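Side-chain contacts in C3-degrading proteinase (CppA protein) (Streptococcus pneumoniae, PDB 3E0R), which probably degrades the complement protein C3, as a single chain whose N-terminal and C-terminal regions both belong to the glyoxalase clan: residues A[12-17]-A[151-156]; A[25-30]-A[117-122]; A[44-49]-A[55-60]; A[98-103]-A[134-139]. One frame throughout, in Å; residues are numbered along the deposited sequence.

Contact 1 of 4, residues A[12-17]-A[151-156]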
loop_
_atom_site.group_PDB
_atom_site.type_symbol
_atom_site.label_atom_id
_atom_site.label_comp_id
_atom_site.label_asym_id
_atom_site.label_seq_id
_atom_site.Cartn_x
_atom_site.Cartn_y
_atom_site.Cartn_z
ATOM N N ILE A 12 4.500 -3.332 7.922
ATOM C CA ILE A 12 4.325 -1.969 7.412
ATOM C C ILE A 12 2.963 -1.863 6.750
ATOM O O ILE A 12 2.610 -2.688 5.858
ATOM C CB ILE A 12 5.464 -1.547 6.442
ATOM C CG1 ILE A 12 6.849 -1.884 7.058
ATOM C CG2 ILE A 12 5.367 -0.031 6.113
ATOM C CD1 ILE A 12 8.047 -1.555 6.160
ATOM N N ILE A 13 2.163 -0.887 7.221
ATOM C CA ILE A 13 0.824 -0.606 6.660
ATOM C C ILE A 13 0.761 0.818 6.011
ATOM O O ILE A 13 0.875 1.847 6.699
ATOM C CB ILE A 13 -0.283 -0.777 7.697
ATOM C CG1 ILE A 13 -0.193 -2.163 8.369
ATOM C CG2 ILE A 13 -1.666 -0.653 7.094
ATOM C CD1 ILE A 13 -0.477 -2.106 9.827
ATOM N N PRO A 14 0.609 0.854 4.669
ATOM C CA PRO A 14 0.407 2.089 3.937
ATOM C C PRO A 14 -1.023 2.576 4.100
ATOM O O PRO A 14 -1.937 1.760 4.331
ATOM C CB PRO A 14 0.669 1.695 2.510
ATOM C CG PRO A 14 0.321 0.195 2.477
ATOM C CD PRO A 14 0.606 -0.350 3.798
ATOM N N THR A 15 -1.159 3.910 4.123
ATOM C CA THR A 15 -2.424 4.619 4.044
ATOM C C THR A 15 -2.376 5.377 2.739
ATOM O O THR A 15 -1.471 6.200 2.515
ATOM C CB THR A 15 -2.663 5.662 5.191
ATOM O OG1 THR A 15 -2.709 4.990 6.470
ATOM C CG2 THR A 15 -3.978 6.488 4.922
ATOM N N LEU A 16 -3.357 5.070 1.886
ATOM C CA LEU A 16 -3.619 5.790 0.651
ATOM C C LEU A 16 -4.842 6.682 0.860
ATOM O O LEU A 16 -5.870 6.248 1.399
ATOM C CB LEU A 16 -3.854 4.803 -0.506
ATOM C CG LEU A 16 -2.722 3.788 -0.788
ATOM C CD1 LEU A 16 -3.072 2.916 -2.021
ATOM C CD2 LEU A 16 -1.313 4.463 -1.003
ATOM N N LYS A 17 -4.735 7.933 0.428
ATOM C CA LYS A 17 -5.879 8.829 0.399
ATOM C C LYS A 17 -6.847 8.464 -0.756
ATOM O O LYS A 17 -6.405 8.103 -1.864
ATOM C CB LYS A 17 -5.426 10.281 0.370
ATOM C CG LYS A 17 -4.678 10.606 1.606
ATOM C CD LYS A 17 -4.056 12.000 1.559
ATOM C CE LYS A 17 -5.058 13.143 1.833
ATOM N NZ LYS A 17 -4.697 14.417 1.166
ATOM N N PHE A 151 -2.842 -12.518 1.881
ATOM C CA PHE A 151 -1.939 -11.709 1.058
ATOM C C PHE A 151 -1.027 -10.832 1.946
ATOM O O PHE A 151 -1.284 -10.617 3.136
ATOM C CB PHE A 151 -2.708 -10.873 -0.015
ATOM C CG PHE A 151 -3.527 -9.733 0.541
ATOM C CD1 PHE A 151 -2.946 -8.503 0.826
ATOM C CD2 PHE A 151 -4.880 -9.872 0.780
ATOM C CE1 PHE A 151 -3.666 -7.468 1.362
ATOM C CE2 PHE A 151 -5.630 -8.829 1.328
ATOM C CZ PHE A 151 -5.020 -7.641 1.622
ATOM N N GLU A 152 0.029 -10.303 1.309
ATOM C CA GLU A 152 1.083 -9.523 1.945
ATOM C C GLU A 152 1.245 -8.317 1.042
ATOM O O GLU A 152 1.349 -8.463 -0.167
ATOM C CB GLU A 152 2.385 -10.347 1.996
ATOM C CG GLU A 152 3.204 -10.229 3.230
ATOM C CD GLU A 152 3.352 -11.583 4.042
ATOM O OE1 GLU A 152 4.240 -12.411 3.653
ATOM O OE2 GLU A 152 2.621 -11.800 5.080
ATOM N N ILE A 153 1.278 -7.130 1.636
ATOM C CA ILE A 153 1.471 -5.876 0.927
ATOM C C ILE A 153 2.937 -5.533 0.923
ATOM O O ILE A 153 3.621 -5.621 1.924
ATOM C CB ILE A 153 0.708 -4.684 1.586
ATOM C CG1 ILE A 153 -0.788 -4.932 1.587
ATOM C CG2 ILE A 153 1.019 -3.286 0.915
ATOM C CD1 ILE A 153 -1.389 -5.157 0.364
ATOM N N SER A 154 3.436 -5.135 -0.226
ATOM C CA SER A 154 4.688 -4.379 -0.235
ATOM C C SER A 154 4.476 -3.234 -1.203
ATOM O O SER A 154 3.362 -3.057 -1.734
ATOM C CB SER A 154 5.859 -5.293 -0.596
ATOM O OG SER A 154 5.713 -5.881 -1.856
HETATM N N MSE A 155 5.510 -2.443 -1.446
HETATM C CA MSE A 155 5.328 -1.325 -2.384
HETATM C C MSE A 155 6.605 -0.804 -3.022
HETATM O O MSE A 155 7.707 -0.964 -2.484
HETATM C CB MSE A 155 4.645 -0.181 -1.632
HETATM C CG MSE A 155 5.549 0.460 -0.638
HETATM SE SE MSE A 155 4.532 1.269 0.759
HETATM C CE MSE A 155 4.439 -0.295 1.959
ATOM N N GLU A 156 6.442 -0.157 -4.162
ATOM C CA GLU A 156 7.510 0.604 -4.755
ATOM C C GLU A 156 7.167 2.064 -4.541
ATOM O O GLU A 156 6.015 2.450 -4.745
ATOM C CB GLU A 156 7.649 0.287 -6.222
ATOM C CG GLU A 156 8.276 -1.037 -6.477
ATOM C CD GLU A 156 7.857 -1.671 -7.781
ATOM O OE1 GLU A 156 7.221 -1.018 -8.637
ATOM O OE2 GLU A 156 8.211 -2.848 -7.961
HETATM O O HOH W 1 4.283 -3.641 3.819
#
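Pro14 and Ile12 of strand 9-18 meet Ile153 and Met155 of strand 151-159 where the two mixed sheets of this glyoxalase-clan fold lie against each other, deep in the chain. The strands belong to different sheets and cross at 65°, with axes 7.7 Å apart, so side chains rather than backbone bonds fill the interface. The ring of Pro14 projects across it: CG rests 3.9 Å from Ile153 CG2. Proline brings no N-H to its strand, yet its carbonyl still pairs with Val56, and its ring gives a compact, rigid apolar surface. Met155, modelled as selenomethionine and two residues further along the strand from Ile153, reaches the same ring. Its chi1 of 71° sets CG between the backbone N and the carbonyl carbon, and a bend at chi3 (89°) turns the methyl inward. The unbranched, flexible chain thus lets CE touch both Pro14 CG, at 4.2 Å, and Ile12 CG2, at 4.3 Å. Beside this apolar patch sits one water, donating to Ile12 O at 2.8 Å and to Ile153 O, also at 2.8 Å. No direct hydrogen bond or charge pair links the two segments, so their relative position probably rests on the fit of apolar side chains, while the water satisfies the two backbone carbonyls.

Contact 2 of 4, residues A[25-30]-A[117-122]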
loop_
_atom_site.group_PDB
_atom_site.type_symbol
_atom_site.label_atom_id
_atom_site.label_comp_id
_atom_site.label_asym_id
_atom_site.label_seq_id
_atom_site.Cartn_x
_atom_site.Cartn_y
_atom_site.Cartn_z
ATOM N N GLU A 25 -14.014 1.414 -2.114
ATOM C CA GLU A 25 -14.523 0.155 -1.507
ATOM C C GLU A 25 -14.832 -0.892 -2.563
ATOM O O GLU A 25 -14.473 -2.047 -2.439
ATOM C CB GLU A 25 -15.838 0.390 -0.770
ATOM C CG GLU A 25 -15.785 1.223 0.475
ATOM C CD GLU A 25 -17.110 1.123 1.277
ATOM O OE1 GLU A 25 -18.180 0.954 0.666
ATOM O OE2 GLU A 25 -17.067 1.209 2.523
ATOM N N THR A 26 -15.549 -0.466 -3.600
ATOM C CA THR A 26 -15.933 -1.355 -4.675
ATOM C C THR A 26 -14.723 -2.004 -5.313
ATOM O O THR A 26 -14.800 -3.137 -5.773
ATOM C CB THR A 26 -16.729 -0.613 -5.761
ATOM O OG1 THR A 26 -17.735 0.181 -5.129
ATOM C CG2 THR A 26 -17.386 -1.581 -6.723
ATOM N N PHE A 27 -13.619 -1.266 -5.340
ATOM C CA PHE A 27 -12.388 -1.688 -6.015
ATOM C C PHE A 27 -11.636 -2.696 -5.138
ATOM O O PHE A 27 -11.369 -3.829 -5.552
ATOM C CB PHE A 27 -11.516 -0.439 -6.358
ATOM C CG PHE A 27 -10.213 -0.760 -7.004
ATOM C CD1 PHE A 27 -10.165 -1.198 -8.327
ATOM C CD2 PHE A 27 -9.039 -0.650 -6.302
ATOM C CE1 PHE A 27 -8.967 -1.516 -8.926
ATOM C CE2 PHE A 27 -7.835 -0.970 -6.885
ATOM C CZ PHE A 27 -7.782 -1.382 -8.183
ATOM N N TYR A 28 -11.365 -2.296 -3.903
ATOM C CA TYR A 28 -10.472 -3.077 -3.051
ATOM C C TYR A 28 -11.147 -4.318 -2.470
ATOM O O TYR A 28 -10.536 -5.395 -2.361
ATOM C CB TYR A 28 -9.920 -2.194 -1.967
ATOM C CG TYR A 28 -8.817 -1.312 -2.458
ATOM C CD1 TYR A 28 -7.556 -1.833 -2.696
ATOM C CD2 TYR A 28 -9.001 0.072 -2.607
ATOM C CE1 TYR A 28 -6.503 -1.005 -3.145
ATOM C CE2 TYR A 28 -7.943 0.917 -3.050
ATOM C CZ TYR A 28 -6.714 0.352 -3.331
ATOM O OH TYR A 28 -5.694 1.149 -3.737
ATOM N N ILE A 29 -12.441 -4.168 -2.197
ATOM C CA ILE A 29 -13.227 -5.237 -1.606
ATOM C C ILE A 29 -13.844 -6.064 -2.705
ATOM O O ILE A 29 -13.544 -7.242 -2.823
ATOM C CB ILE A 29 -14.336 -4.707 -0.629
ATOM C CG1 ILE A 29 -13.701 -4.007 0.565
ATOM C CG2 ILE A 29 -15.200 -5.849 -0.120
ATOM C CD1 ILE A 29 -14.628 -3.062 1.253
ATOM N N GLU A 30 -14.684 -5.436 -3.531
ATOM C CA GLU A 30 -15.445 -6.198 -4.501
ATOM C C GLU A 30 -14.535 -6.692 -5.602
ATOM O O GLU A 30 -14.592 -7.859 -5.988
ATOM C CB GLU A 30 -16.626 -5.435 -5.115
ATOM C CG GLU A 30 -17.207 -4.294 -4.277
ATOM C CD GLU A 30 -18.551 -4.563 -3.635
ATOM O OE1 GLU A 30 -19.556 -4.492 -4.382
ATOM O OE2 GLU A 30 -18.584 -4.772 -2.389
ATOM N N ASP A 117 -3.808 4.697 -8.533
ATOM C CA ASP A 117 -2.723 3.963 -7.951
ATOM C C ASP A 117 -2.648 2.675 -8.747
ATOM O O ASP A 117 -3.663 2.034 -9.005
ATOM C CB ASP A 117 -3.034 3.718 -6.483
ATOM C CG ASP A 117 -2.984 5.010 -5.647
ATOM O OD1 ASP A 117 -2.023 5.800 -5.884
ATOM O OD2 ASP A 117 -3.879 5.216 -4.733
ATOM N N LEU A 118 -1.442 2.310 -9.177
ATOM C CA LEU A 118 -1.221 1.066 -9.922
ATOM C C LEU A 118 -0.934 -0.049 -8.945
ATOM O O LEU A 118 -0.029 0.053 -8.116
ATOM C CB LEU A 118 -0.055 1.242 -10.889
ATOM C CG LEU A 118 0.306 0.156 -11.906
ATOM C CD1 LEU A 118 -0.853 -0.342 -12.804
ATOM C CD2 LEU A 118 1.370 0.719 -12.785
ATOM N N ILE A 119 -1.732 -1.116 -9.047
ATOM C CA ILE A 119 -1.665 -2.267 -8.145
ATOM C C ILE A 119 -1.273 -3.473 -8.956
ATOM O O ILE A 119 -1.825 -3.692 -10.024
ATOM C CB ILE A 119 -3.020 -2.568 -7.395
ATOM C CG1 ILE A 119 -3.450 -1.503 -6.356
ATOM C CG2 ILE A 119 -2.884 -3.822 -6.515
ATOM C CD1 ILE A 119 -3.452 -0.064 -6.734
ATOM N N LEU A 120 -0.276 -4.209 -8.470
ATOM C CA LEU A 120 0.120 -5.488 -9.010
ATOM C C LEU A 120 -0.365 -6.553 -8.051
ATOM O O LEU A 120 -0.036 -6.506 -6.880
ATOM C CB LEU A 120 1.656 -5.581 -9.168
ATOM C CG LEU A 120 2.252 -6.970 -9.565
ATOM C CD1 LEU A 120 1.780 -7.381 -10.994
ATOM C CD2 LEU A 120 3.731 -7.011 -9.500
ATOM N N ILE A 121 -1.178 -7.492 -8.537
ATOM C CA ILE A 121 -1.557 -8.676 -7.751
ATOM C C ILE A 121 -0.913 -9.897 -8.368
ATOM O O ILE A 121 -1.128 -10.173 -9.545
ATOM C CB ILE A 121 -3.084 -8.914 -7.697
ATOM C CG1 ILE A 121 -3.788 -7.608 -7.300
ATOM C CG2 ILE A 121 -3.437 -10.071 -6.700
ATOM C CD1 ILE A 121 -4.893 -7.833 -6.245
ATOM N N HIS A 122 -0.142 -10.620 -7.573
ATOM C CA HIS A 122 0.646 -11.704 -8.079
ATOM C C HIS A 122 0.792 -12.752 -6.992
ATOM O O HIS A 122 0.341 -12.576 -5.896
ATOM C CB HIS A 122 2.020 -11.186 -8.546
ATOM C CG HIS A 122 2.965 -10.915 -7.422
ATOM N ND1 HIS A 122 3.851 -11.863 -6.949
ATOM C CD2 HIS A 122 3.153 -9.817 -6.659
ATOM C CE1 HIS A 122 4.531 -11.362 -5.928
ATOM N NE2 HIS A 122 4.121 -10.125 -5.725
#
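A chi1 of -78° places Tyr28 CG beside its backbone N and anti to the carbonyl carbon, from where the ring runs on toward the strand, and Ile119, with chi1 -68° and chi2 49°, carries CD1 toward the helix. The phenol oxygen Tyr28 OH lies 3.9 Å from Ile119 CD1, while CG1 of the same isoleucine stands oblique to the ring. Phe27 reaches the isoleucine by a separate path: its CE2 is 4.4 Å from Ile119 CG1, which sits at the edge of the phenyl ring, near its plane. Isoleucine suits the strand position because its CG1-CD1 arm serves both aromatic residues, CG1 meeting Phe27 and CD1 the Tyr28 hydroxyl. Helix 21-31 is thereby laid against strand 118-122, so that a helix beside one mixed sheet of the glyoxalase-clan fold is tied to the other sheet. The long aromatic residues suit this place because the backbones stay far apart, with the CA atoms of Tyr28 and Ile119 separated by 10.2 Å. Neighbouring rings also steady one another, for Phe27 CD2 hangs 3.6 Å above the centre of one Tyr28 face, and Tyr28 CD2 lies in the plane of the Phe27 ring, at its edge. Around these three residues, Ile111 and Leu32 touch Phe27, Leu46 touches Tyr28, and Val79 touches Ile119.

Contact 3 of 4, residues A[44-49]-A[55-60]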
loop_
_atom_site.group_PDB
_atom_site.type_symbol
_atom_site.label_atom_id
_atom_site.label_comp_id
_atom_site.label_asym_id
_atom_site.label_seq_id
_atom_site.Cartn_x
_atom_site.Cartn_y
_atom_site.Cartn_z
ATOM N N LEU A 44 -11.259 3.267 6.102
ATOM C CA LEU A 44 -11.456 1.894 5.863
ATOM C C LEU A 44 -10.122 1.129 6.134
ATOM O O LEU A 44 -9.025 1.405 5.560
ATOM C CB LEU A 44 -11.968 1.778 4.430
ATOM C CG LEU A 44 -12.217 0.389 3.855
ATOM C CD1 LEU A 44 -13.262 -0.402 4.648
ATOM C CD2 LEU A 44 -12.575 0.553 2.380
ATOM N N SER A 45 -10.246 0.187 7.048
ATOM C CA SER A 45 -9.178 -0.696 7.440
ATOM C C SER A 45 -9.363 -1.915 6.590
ATOM O O SER A 45 -10.377 -2.541 6.704
ATOM C CB SER A 45 -9.328 -1.058 8.943
ATOM O OG SER A 45 -8.233 -1.803 9.440
ATOM N N LEU A 46 -8.394 -2.220 5.708
ATOM C CA LEU A 46 -8.442 -3.396 4.838
ATOM C C LEU A 46 -7.370 -4.452 5.196
ATOM O O LEU A 46 -6.253 -4.140 5.584
ATOM C CB LEU A 46 -8.298 -3.011 3.343
ATOM C CG LEU A 46 -9.293 -1.974 2.772
ATOM C CD1 LEU A 46 -8.660 -1.271 1.568
ATOM C CD2 LEU A 46 -10.626 -2.701 2.434
ATOM N N GLY A 47 -7.744 -5.713 4.996
ATOM C CA GLY A 47 -6.870 -6.843 5.262
ATOM C C GLY A 47 -7.423 -8.084 4.578
ATOM O O GLY A 47 -8.030 -7.967 3.566
ATOM N N ASP A 48 -7.194 -9.254 5.158
ATOM C CA ASP A 48 -7.595 -10.547 4.566
ATOM C C ASP A 48 -8.278 -11.384 5.642
ATOM O O ASP A 48 -8.837 -10.832 6.612
ATOM C CB ASP A 48 -6.378 -11.255 3.879
ATOM C CG ASP A 48 -5.195 -11.515 4.844
ATOM O OD1 ASP A 48 -5.440 -11.595 6.057
ATOM O OD2 ASP A 48 -4.032 -11.623 4.388
ATOM N N GLN A 49 -8.274 -12.699 5.500
ATOM C CA GLN A 49 -9.004 -13.530 6.434
ATOM C C GLN A 49 -8.212 -13.816 7.645
ATOM O O GLN A 49 -8.725 -14.432 8.530
ATOM C CB GLN A 49 -9.377 -14.880 5.889
ATOM C CG GLN A 49 -9.570 -14.937 4.448
ATOM C CD GLN A 49 -11.016 -14.910 4.042
ATOM O OE1 GLN A 49 -11.826 -14.123 4.618
ATOM N NE2 GLN A 49 -11.357 -15.731 3.008
ATOM N N LEU A 55 -3.735 -2.627 4.742
ATOM C CA LEU A 55 -3.890 -1.422 3.937
ATOM C C LEU A 55 -4.963 -0.573 4.582
ATOM O O LEU A 55 -5.922 -1.098 5.146
ATOM C CB LEU A 55 -4.287 -1.773 2.499
ATOM C CG LEU A 55 -4.498 -0.568 1.549
ATOM C CD1 LEU A 55 -3.260 0.296 1.358
ATOM C CD2 LEU A 55 -5.016 -1.074 0.231
ATOM N N VAL A 56 -4.782 0.739 4.555
ATOM C CA VAL A 56 -5.769 1.672 5.107
ATOM C C VAL A 56 -6.052 2.692 4.015
ATOM O O VAL A 56 -5.122 3.222 3.440
ATOM C CB VAL A 56 -5.263 2.362 6.439
ATOM C CG1 VAL A 56 -6.234 3.457 6.913
ATOM C CG2 VAL A 56 -5.051 1.328 7.543
ATOM N N LEU A 57 -7.339 2.893 3.683
ATOM C CA LEU A 57 -7.772 4.033 2.852
ATOM C C LEU A 57 -8.284 5.153 3.699
ATOM O O LEU A 57 -9.054 4.939 4.636
ATOM C CB LEU A 57 -8.882 3.662 1.888
ATOM C CG LEU A 57 -8.579 2.528 0.920
ATOM C CD1 LEU A 57 -9.751 2.465 0.012
ATOM C CD2 LEU A 57 -7.198 2.676 0.172
ATOM N N GLU A 58 -7.901 6.360 3.338
ATOM C CA GLU A 58 -8.277 7.533 4.094
ATOM C C GLU A 58 -8.960 8.581 3.223
ATOM O O GLU A 58 -8.385 9.070 2.248
ATOM C CB GLU A 58 -7.012 8.120 4.680
ATOM C CG GLU A 58 -7.228 9.349 5.410
ATOM C CD GLU A 58 -6.548 9.307 6.744
ATOM O OE1 GLU A 58 -6.789 8.333 7.521
ATOM O OE2 GLU A 58 -5.786 10.259 7.015
ATOM N N GLU A 59 -10.163 8.960 3.609
ATOM C CA GLU A 59 -10.974 9.873 2.793
ATOM C C GLU A 59 -10.519 11.329 2.867
ATOM O O GLU A 59 -10.334 11.868 3.932
ATOM C CB GLU A 59 -12.473 9.741 3.144
ATOM C CG GLU A 59 -13.259 9.098 1.988
ATOM C CD GLU A 59 -14.771 9.171 2.200
ATOM O OE1 GLU A 59 -15.508 9.592 1.260
ATOM O OE2 GLU A 59 -15.224 8.794 3.310
ATOM N N ALA A 60 -10.338 11.941 1.715
ATOM C CA ALA A 60 -10.084 13.352 1.620
ATOM C C ALA A 60 -11.053 13.959 0.583
ATOM O O ALA A 60 -11.116 13.490 -0.550
ATOM C CB ALA A 60 -8.635 13.574 1.232
#
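The flat carbonyl groups of Leu44 and Leu57 take each other's N-H in plane: Leu44 N donates to Leu57 O at 3.1 Å, and Leu57 N to Leu44 O at 2.9 Å. These reciprocal bonds mark one hydrogen-bonded pair of the antiparallel beta hairpin formed by strands 43-47 and 53-59. Leu46 and Leu55 make the next such pair, and between the two lies the non-hydrogen-bonded pair of Ser45 and Val56. One face of the ribbon carries the four leucines, the other Ser45 and Val56. On the leucine face, Leu46 CG stands anti to the carbonyl carbon (chi1 -55°), which lets CD1 lean toward strand 53-59 and touch two residues there, 3.9 Å from Leu55 CD2 and the same distance from Leu57 CG. Leu44 and Leu57 run alongside each other, with Leu44 CD2 4.2 Å from Leu57 CD1. Leucines suit this face because helix 21-31 covers it, with Tyr28 touching both Leu55 and Leu57. On the opposite face Ser45 OG is hydrogen-bonded to Glu53 OE1. Backbone bonds of Val56 with Pro14 and Leu16 join the hairpin to strand 9-18, and Val56 also packs on Thr15. The backbone adds a CA-H...O contact from Val56 CA to Leu44 O at 3.3 Å. Leu46 N donates to Leu55 O at 2.8 Å, whereas the return bond, Leu55 N to Leu46 O at 3.1 Å, has its donor tilted 32° from the carbonyl plane.

Contact 4 of 4, residues A[98-103]-A[134-139]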
loop_
_atom_site.group_PDB
_atom_site.type_symbol
_atom_site.label_atom_id
_atom_site.label_comp_id
_atom_site.label_asym_id
_atom_site.label_seq_id
_atom_site.Cartn_x
_atom_site.Cartn_y
_atom_site.Cartn_z
ATOM N N HIS A 98 -5.720 -3.789 -16.178
ATOM C CA HIS A 98 -4.860 -2.941 -17.032
ATOM C C HIS A 98 -3.911 -3.807 -17.872
ATOM O O HIS A 98 -3.645 -3.478 -18.998
ATOM C CB HIS A 98 -4.052 -1.934 -16.200
ATOM C CG HIS A 98 -3.163 -1.037 -17.019
ATOM N ND1 HIS A 98 -3.652 0.001 -17.797
ATOM C CD2 HIS A 98 -1.817 -1.005 -17.159
ATOM C CE1 HIS A 98 -2.647 0.617 -18.391
ATOM N NE2 HIS A 98 -1.524 0.024 -18.029
ATOM N N ARG A 99 -3.405 -4.907 -17.310
ATOM C CA ARG A 99 -2.395 -5.749 -17.977
ATOM C C ARG A 99 -2.286 -7.090 -17.280
ATOM O O ARG A 99 -2.410 -7.158 -16.042
ATOM C CB ARG A 99 -1.062 -5.052 -17.892
ATOM C CG ARG A 99 -0.091 -5.447 -18.946
ATOM C CD ARG A 99 1.165 -4.569 -18.801
ATOM N NE ARG A 99 0.889 -3.152 -19.009
ATOM C CZ ARG A 99 0.883 -2.558 -20.186
ATOM N NH1 ARG A 99 1.134 -3.250 -21.286
ATOM N NH2 ARG A 99 0.621 -1.270 -20.261
ATOM N N LEU A 100 -2.056 -8.138 -18.054
ATOM C CA LEU A 100 -2.032 -9.508 -17.572
ATOM C C LEU A 100 -0.635 -10.050 -17.726
ATOM O O LEU A 100 0.039 -9.764 -18.708
ATOM C CB LEU A 100 -3.030 -10.371 -18.369
ATOM C CG LEU A 100 -3.361 -11.834 -17.992
ATOM C CD1 LEU A 100 -3.894 -12.047 -16.532
ATOM C CD2 LEU A 100 -4.372 -12.381 -19.020
ATOM N N TYR A 101 -0.192 -10.776 -16.717
ATOM C CA TYR A 101 1.114 -11.422 -16.705
ATOM C C TYR A 101 0.921 -12.886 -16.349
ATOM O O TYR A 101 -0.164 -13.309 -15.971
ATOM C CB TYR A 101 2.049 -10.804 -15.660
ATOM C CG TYR A 101 2.301 -9.326 -15.809
ATOM C CD1 TYR A 101 3.452 -8.849 -16.451
ATOM C CD2 TYR A 101 1.407 -8.399 -15.283
ATOM C CE1 TYR A 101 3.676 -7.489 -16.586
ATOM C CE2 TYR A 101 1.605 -7.062 -15.410
ATOM C CZ TYR A 101 2.752 -6.586 -16.051
ATOM O OH TYR A 101 2.966 -5.215 -16.147
ATOM N N LYS A 102 1.989 -13.653 -16.469
ATOM C CA LYS A 102 2.055 -14.979 -15.857
ATOM C C LYS A 102 3.501 -15.265 -15.514
ATOM O O LYS A 102 4.405 -14.924 -16.280
ATOM C CB LYS A 102 1.508 -16.066 -16.776
ATOM C CG LYS A 102 1.801 -17.503 -16.238
ATOM C CD LYS A 102 0.832 -18.587 -16.719
ATOM C CE LYS A 102 1.123 -19.956 -16.028
ATOM N NZ LYS A 102 1.218 -19.870 -14.529
ATOM N N GLY A 103 3.721 -15.868 -14.353
ATOM C CA GLY A 103 5.056 -16.307 -13.966
ATOM C C GLY A 103 5.135 -17.780 -13.609
ATOM O O GLY A 103 4.289 -18.589 -14.020
ATOM N N GLY A 134 -0.280 -11.393 -23.902
ATOM C CA GLY A 134 -1.006 -10.507 -24.815
ATOM C C GLY A 134 -2.488 -10.837 -24.907
ATOM O O GLY A 134 -3.347 -10.036 -24.521
ATOM N N GLU A 135 -2.794 -12.028 -25.403
ATOM C CA GLU A 135 -4.179 -12.414 -25.605
ATOM C C GLU A 135 -4.780 -12.949 -24.302
ATOM O O GLU A 135 -4.366 -13.997 -23.803
ATOM C CB GLU A 135 -4.262 -13.442 -26.721
ATOM C CG GLU A 135 -3.687 -12.936 -28.041
ATOM C CD GLU A 135 -3.397 -14.056 -29.008
ATOM O OE1 GLU A 135 -3.913 -15.168 -28.776
ATOM O OE2 GLU A 135 -2.662 -13.830 -29.999
ATOM N N LYS A 136 -5.746 -12.211 -23.753
ATOM C CA LYS A 136 -6.375 -12.575 -22.476
ATOM C C LYS A 136 -7.083 -13.929 -22.639
ATOM O O LYS A 136 -7.769 -14.140 -23.646
ATOM C CB LYS A 136 -7.374 -11.482 -22.032
ATOM C CG LYS A 136 -7.714 -11.453 -20.523
ATOM C CD LYS A 136 -8.659 -10.263 -20.151
ATOM C CE LYS A 136 -9.310 -10.405 -18.752
ATOM N NZ LYS A 136 -10.347 -9.348 -18.477
ATOM N N PRO A 137 -6.861 -14.873 -21.700
ATOM C CA PRO A 137 -7.685 -16.071 -21.686
ATOM C C PRO A 137 -8.984 -15.875 -20.919
ATOM O O PRO A 137 -9.228 -14.810 -20.342
ATOM C CB PRO A 137 -6.808 -17.111 -20.979
ATOM C CG PRO A 137 -5.785 -16.363 -20.256
ATOM C CD PRO A 137 -5.828 -14.918 -20.658
ATOM N N GLU A 138 -9.814 -16.910 -20.947
ATOM C CA GLU A 138 -11.016 -16.987 -20.136
ATOM C C GLU A 138 -10.637 -17.791 -18.905
ATOM O O GLU A 138 -9.905 -18.779 -19.010
ATOM C CB GLU A 138 -12.145 -17.680 -20.906
ATOM C CG GLU A 138 -12.422 -17.093 -22.298
ATOM C CD GLU A 138 -13.443 -17.895 -23.078
ATOM O OE1 GLU A 138 -14.093 -18.769 -22.468
ATOM O OE2 GLU A 138 -13.609 -17.661 -24.298
ATOM N N PHE A 139 -11.124 -17.354 -17.743
ATOM C CA PHE A 139 -10.763 -17.961 -16.458
ATOM C C PHE A 139 -11.954 -18.653 -15.783
ATOM O O PHE A 139 -13.022 -18.055 -15.618
ATOM C CB PHE A 139 -10.156 -16.904 -15.526
ATOM C CG PHE A 139 -8.805 -16.397 -15.981
ATOM C CD1 PHE A 139 -7.651 -17.132 -15.720
ATOM C CD2 PHE A 139 -8.692 -15.192 -16.675
ATOM C CE1 PHE A 139 -6.410 -16.678 -16.140
ATOM C CE2 PHE A 139 -7.450 -14.723 -17.095
ATOM C CZ PHE A 139 -6.306 -15.465 -16.822
#
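Leu100 of strand 99-102 meets Lys136, Pro137 and Phe139 where the irregular chain after strand 131-132 runs back beside the edge of the seven-stranded mixed sheet at which strands 131-132 and 99-102 are neighbours. At the start of strand 99-102 a classic beta bulge sets His98 and Arg99 opposite the single residue Glu110, and Leu100 follows directly. Having CG anti to the backbone N (chi1 -173°), Leu100 spreads its two methyls toward the loop. CD1 approaches Phe139 CZ at 4.2 Å, obliquely to the ring. CD2 lies 3.8 Å from Lys136 CG, so the lysine contributes the aliphatic start of an extended chain. Leucine suits this spot because one methyl (CD1) meets Phe139 while the other (CD2) meets Lys136 and Pro137. Leu91 of helix 84-91 touches both Leu100 and Phe139, adding apolar cover to the contact. Phe139 also meets Tyr107 edge to face. Leu100 CD2 points at the CD corner of the Pro137 ring, only 3.4 Å from Pro137 CD, tighter than usual for two carbons and therefore somewhat doubtful in detail.

From the N terminus, strand 9-18 opens contact 1, which closes only at strand 151-159, 134 residues on, so the other three contacts fall within its span. Helix 21-31 follows and opens contact 2, whose closure at strand 118-122 encloses the short hairpin of contact 3. Contact 4 starts at strand 99-102, before contact 2 is closed, and ends at residues 134-139, so these two cross; contacts 3 and 4 come in series. Contacts 1 and 2 tie the eight-stranded sheet and its helix to the seven-stranded sheet, contact 3 lies within the first, and contact 4 fastens a loop to the second. Contact 4 touches none of the others, although its nearest atoms are about 4 Å from those of contact 2.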